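Local coordinates for GTP-binding protein (Thermus thermophilus, PDB 2DBY) that probably hydrolyses ATP and binds the ribosome and its 50S subunit, as a member of the YchF/OLA1 subfamily of OBG GTPases, at residues M317-W329 with K352-F366. Sequence-based numbering, arbitrary orientation.
Sequences MERGFIRAEVIPW and KDYEVQDGDVIYVLF. With FMT (formic acid), chain D.
With CG anti to the backbone N (chi1 -177°), Phe321 swings its ring back toward residues 352-366 and puts CD2 3.6 Å from Lys352 CG, which lies in the ring plane at its edge; the two side chains run past each other head to tail. The lysine chain continues extended and bends at its last torsion (-49°), carrying NZ to two carbonyl oxygens, Phe321 O at an unusually short 2.5 Å and Ile322 O at 3.2 Å, both approached from out of the carbonyl plane. Across the ring, CD1 of Phe321 meets Val364 CG1 at 3.8 Å, while selenomethionine Met317 crosses the same valine, CE to CB. Cutting Phe321 back to alanine is likely to open a gap between Val364 and the aliphatic part of Lys352 and to let the lysine chain swing. Beyond this end the strands 323-328 and 360-365 pair antiparallel, with Glu325-Tyr363 and Ile327-Val361 as hydrogen-bonded pairs; Glu325 N reaches Tyr363 O at 2.9 Å. Glu325 lies alongside Tyr363, pointing the same way, its OE2 at the ring edge 3.3 Å from CD2, while its OE1 forms a salt bridge with Lys342. On the opposite face, Val326 CG1 packs 3.6 Å from Asp360 CG. Past the strands, Trp329 N bonds to Gly359 O; Gly359, in the type II turn 357-360, has a positive phi (89°), a backbone shape that suits glycine. A formic acid, probably from the crystallisation liquor, accepts a hydrogen bond from the Val364 amide. Strand 323-328 is the middle one of a three-stranded antiparallel sheet in the C-terminal, ubiquitin-like region, with 348-350 on its other flank; helix 338-343 covers the face of Glu325, Ile327 and Val361, and helix 306-313 packs on Phe321 and Lys352.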
# COMPACT_ATOMS: atom_id res chain seq x y z
N MSE A 317 12.70 18.70 12.66
CA MSE A 317 11.56 19.50 12.25
C MSE A 317 10.22 19.17 12.88
O MSE A 317 9.35 20.03 12.95
CB MSE A 317 11.40 19.45 10.73
CG MSE A 317 12.67 19.68 9.95
SE MSE A 317 12.32 19.81 8.04
CE MSE A 317 12.99 21.60 7.81
N GLU A 318 10.04 17.93 13.33
CA GLU A 318 8.77 17.56 13.95
C GLU A 318 8.58 18.30 15.27
O GLU A 318 7.55 18.93 15.49
CB GLU A 318 8.69 16.05 14.17
CG GLU A 318 7.39 15.61 14.82
CD GLU A 318 7.09 14.14 14.60
OE1 GLU A 318 8.03 13.31 14.65
OE2 GLU A 318 5.90 13.80 14.39
N ARG A 319 9.58 18.21 16.15
CA ARG A 319 9.49 18.91 17.43
C ARG A 319 9.78 20.40 17.21
O ARG A 319 9.08 21.26 17.74
CB ARG A 319 10.47 18.30 18.44
CG ARG A 319 10.00 16.95 18.99
CD ARG A 319 10.88 16.39 20.11
NE ARG A 319 12.12 15.78 19.64
CZ ARG A 319 12.85 14.92 20.35
NH1 ARG A 319 12.48 14.58 21.58
NH2 ARG A 319 13.96 14.40 19.84
N GLY A 320 10.80 20.69 16.40
CA GLY A 320 11.15 22.07 16.10
C GLY A 320 10.18 22.73 15.14
O GLY A 320 10.38 23.88 14.71
N PHE A 321 9.11 22.01 14.79
CA PHE A 321 8.09 22.52 13.87
C PHE A 321 7.34 23.67 14.48
O PHE A 321 6.79 23.55 15.58
CB PHE A 321 7.07 21.42 13.51
CG PHE A 321 6.03 21.87 12.51
CD1 PHE A 321 6.29 21.81 11.14
CD2 PHE A 321 4.80 22.36 12.93
CE1 PHE A 321 5.33 22.24 10.21
CE2 PHE A 321 3.84 22.79 12.01
CZ PHE A 321 4.11 22.73 10.64
N ILE A 322 7.31 24.79 13.77
CA ILE A 322 6.58 25.96 14.22
C ILE A 322 5.41 26.13 13.25
O ILE A 322 4.26 26.26 13.66
CB ILE A 322 7.46 27.21 14.17
CG1 ILE A 322 8.79 26.93 14.88
CG2 ILE A 322 6.74 28.38 14.83
CD1 ILE A 322 9.74 28.08 14.81
N ARG A 323 5.74 26.12 11.96
CA ARG A 323 4.76 26.26 10.88
C ARG A 323 5.41 25.89 9.55
O ARG A 323 6.64 25.71 9.48
CB ARG A 323 4.24 27.69 10.81
CG ARG A 323 5.32 28.71 10.55
CD ARG A 323 4.75 30.12 10.42
NE ARG A 323 5.77 31.08 10.02
CZ ARG A 323 5.51 32.32 9.62
NH1 ARG A 323 4.26 32.75 9.58
NH2 ARG A 323 6.50 33.13 9.27
N ALA A 324 4.61 25.76 8.50
CA ALA A 324 5.16 25.43 7.18
C ALA A 324 4.39 26.06 6.03
O ALA A 324 3.19 26.25 6.10
CB ALA A 324 5.20 23.90 7.00
N GLU A 325 5.12 26.40 4.96
CA GLU A 325 4.49 26.97 3.78
C GLU A 325 3.95 25.75 3.04
O GLU A 325 4.65 24.74 2.91
CB GLU A 325 5.54 27.68 2.93
CG GLU A 325 6.33 28.79 3.63
CD GLU A 325 7.62 29.13 2.91
OE1 GLU A 325 7.58 29.38 1.68
OE2 GLU A 325 8.69 29.14 3.56
N VAL A 326 2.72 25.84 2.55
CA VAL A 326 2.08 24.75 1.85
C VAL A 326 1.34 25.27 0.63
O VAL A 326 0.67 26.30 0.70
CB VAL A 326 1.03 24.05 2.74
CG1 VAL A 326 0.40 22.87 1.99
CG2 VAL A 326 1.68 23.61 4.04
N ILE A 327 1.45 24.55 -0.48
CA ILE A 327 0.76 24.93 -1.70
C ILE A 327 0.64 23.69 -2.57
O ILE A 327 1.57 22.89 -2.65
CB ILE A 327 1.53 26.05 -2.46
CG1 ILE A 327 0.82 26.39 -3.78
CG2 ILE A 327 2.98 25.60 -2.72
CD1 ILE A 327 1.51 27.49 -4.60
N PRO A 328 -0.53 23.49 -3.20
CA PRO A 328 -0.79 22.35 -4.09
C PRO A 328 0.24 22.41 -5.21
O PRO A 328 0.52 23.49 -5.73
CB PRO A 328 -2.18 22.62 -4.60
CG PRO A 328 -2.83 23.35 -3.47
CD PRO A 328 -1.76 24.27 -2.97
N TRP A 329 0.79 21.27 -5.60
CA TRP A 329 1.82 21.28 -6.62
C TRP A 329 1.39 21.97 -7.90
O TRP A 329 2.20 22.64 -8.54
CB TRP A 329 2.25 19.84 -6.97
CG TRP A 329 1.21 19.12 -7.77
CD1 TRP A 329 0.09 18.48 -7.28
CD2 TRP A 329 1.13 19.03 -9.19
NE1 TRP A 329 -0.67 18.01 -8.31
CE2 TRP A 329 -0.06 18.34 -9.50
CE3 TRP A 329 1.94 19.49 -10.25
CZ2 TRP A 329 -0.46 18.08 -10.81
CZ3 TRP A 329 1.54 19.22 -11.56
CH2 TRP A 329 0.35 18.52 -11.82
N LYS A 352 0.46 23.15 13.24
CA LYS A 352 0.55 21.77 13.70
C LYS A 352 -0.73 20.94 13.55
O LYS A 352 -0.70 19.72 13.65
CB LYS A 352 1.02 21.75 15.16
CG LYS A 352 2.18 22.72 15.42
CD LYS A 352 2.63 22.72 16.87
CE LYS A 352 3.39 24.01 17.19
NZ LYS A 352 4.46 24.33 16.19
N ASP A 353 -1.85 21.61 13.30
CA ASP A 353 -3.16 20.95 13.16
C ASP A 353 -3.50 20.59 11.71
O ASP A 353 -4.50 19.90 11.45
CB ASP A 353 -4.23 21.91 13.67
CG ASP A 353 -4.25 23.22 12.88
OD1 ASP A 353 -3.20 23.91 12.85
OD2 ASP A 353 -5.29 23.56 12.29
N TYR A 354 -2.70 21.07 10.77
CA TYR A 354 -2.96 20.83 9.35
C TYR A 354 -2.72 19.40 8.89
O TYR A 354 -1.63 18.86 9.08
CB TYR A 354 -2.09 21.77 8.52
CG TYR A 354 -2.26 21.57 7.04
CD1 TYR A 354 -3.48 21.86 6.43
CD2 TYR A 354 -1.23 21.06 6.26
CE1 TYR A 354 -3.67 21.65 5.07
CE2 TYR A 354 -1.40 20.85 4.89
CZ TYR A 354 -2.63 21.15 4.31
OH TYR A 354 -2.83 20.95 2.96
N GLU A 355 -3.74 18.78 8.29
CA GLU A 355 -3.60 17.44 7.75
C GLU A 355 -3.10 17.58 6.31
O GLU A 355 -3.75 18.23 5.47
CB GLU A 355 -4.95 16.70 7.78
CG GLU A 355 -5.21 16.02 9.13
CD GLU A 355 -6.65 15.54 9.30
OE1 GLU A 355 -7.20 14.94 8.36
OE2 GLU A 355 -7.21 15.76 10.39
N VAL A 356 -1.96 16.96 6.02
CA VAL A 356 -1.38 17.04 4.68
C VAL A 356 -2.29 16.43 3.63
O VAL A 356 -2.96 15.42 3.88
CB VAL A 356 -0.01 16.35 4.63
CG1 VAL A 356 0.57 16.43 3.22
CG2 VAL A 356 0.95 17.02 5.61
N GLN A 357 -2.32 17.04 2.46
CA GLN A 357 -3.17 16.53 1.39
C GLN A 357 -2.28 16.03 0.27
O GLN A 357 -1.18 16.53 0.08
CB GLN A 357 -4.08 17.65 0.87
CG GLN A 357 -5.10 18.14 1.89
CD GLN A 357 -5.84 19.39 1.42
OE1 GLN A 357 -5.32 20.51 1.52
NE2 GLN A 357 -7.04 19.20 0.88
N ASP A 358 -2.74 15.03 -0.47
CA ASP A 358 -1.94 14.50 -1.55
C ASP A 358 -1.63 15.65 -2.52
O ASP A 358 -2.51 16.46 -2.84
CB ASP A 358 -2.71 13.40 -2.27
CG ASP A 358 -1.87 12.71 -3.29
OD1 ASP A 358 -1.86 13.13 -4.47
OD2 ASP A 358 -1.20 11.74 -2.90
N GLY A 359 -0.38 15.71 -2.97
CA GLY A 359 0.05 16.73 -3.91
C GLY A 359 0.57 18.02 -3.28
O GLY A 359 1.05 18.92 -3.99
N ASP A 360 0.47 18.13 -1.97
CA ASP A 360 0.95 19.34 -1.28
C ASP A 360 2.47 19.47 -1.44
O ASP A 360 3.19 18.47 -1.39
CB ASP A 360 0.67 19.25 0.23
CG ASP A 360 -0.73 19.69 0.60
OD1 ASP A 360 -1.43 20.27 -0.25
OD2 ASP A 360 -1.11 19.48 1.78
N VAL A 361 2.95 20.70 -1.63
CA VAL A 361 4.38 20.94 -1.68
C VAL A 361 4.61 21.69 -0.37
O VAL A 361 3.90 22.66 -0.09
CB VAL A 361 4.80 21.83 -2.85
CG1 VAL A 361 6.32 21.97 -2.86
CG2 VAL A 361 4.33 21.20 -4.17
N ILE A 362 5.60 21.27 0.41
CA ILE A 362 5.86 21.86 1.72
C ILE A 362 7.28 22.37 1.94
O ILE A 362 8.26 21.76 1.48
CB ILE A 362 5.56 20.81 2.84
CG1 ILE A 362 4.11 20.33 2.74
CG2 ILE A 362 5.81 21.40 4.22
CD1 ILE A 362 3.82 19.10 3.63
N TYR A 363 7.39 23.51 2.63
CA TYR A 363 8.70 24.04 3.01
C TYR A 363 8.54 24.37 4.50
O TYR A 363 7.74 25.24 4.88
CB TYR A 363 9.07 25.31 2.22
CG TYR A 363 10.52 25.69 2.46
CD1 TYR A 363 11.55 24.95 1.89
CD2 TYR A 363 10.86 26.73 3.32
CE1 TYR A 363 12.89 25.23 2.18
CE2 TYR A 363 12.19 27.02 3.61
CZ TYR A 363 13.20 26.27 3.04
OH TYR A 363 14.52 26.54 3.31
N VAL A 364 9.28 23.67 5.35
CA VAL A 364 9.17 23.84 6.80
C VAL A 364 9.97 25.00 7.36
O VAL A 364 11.16 25.14 7.08
CB VAL A 364 9.61 22.56 7.54
CG1 VAL A 364 9.32 22.70 9.04
CG2 VAL A 364 8.88 21.34 6.97
N LEU A 365 9.30 25.81 8.17
CA LEU A 365 9.93 26.97 8.80
C LEU A 365 10.43 26.53 10.18
O LEU A 365 9.64 26.26 11.09
CB LEU A 365 8.90 28.10 8.90
CG LEU A 365 8.30 28.46 7.53
CD1 LEU A 365 7.16 29.47 7.68
CD2 LEU A 365 9.40 29.01 6.64
N PHE A 366 11.76 26.44 10.30
CA PHE A 366 12.45 26.00 11.52
C PHE A 366 12.31 24.49 11.71
O PHE A 366 13.32 23.78 11.52
CB PHE A 366 11.92 26.72 12.77
CG PHE A 366 12.44 28.12 12.93
CD1 PHE A 366 11.74 29.20 12.42
CD2 PHE A 366 13.65 28.35 13.59
CE1 PHE A 366 12.23 30.50 12.56
CE2 PHE A 366 14.15 29.64 13.73
CZ PHE A 366 13.44 30.72 13.21
C FMT D . 11.75 21.32 3.55
O1 FMT D . 11.31 22.00 4.45
O2 FMT D . 13.08 21.18 3.41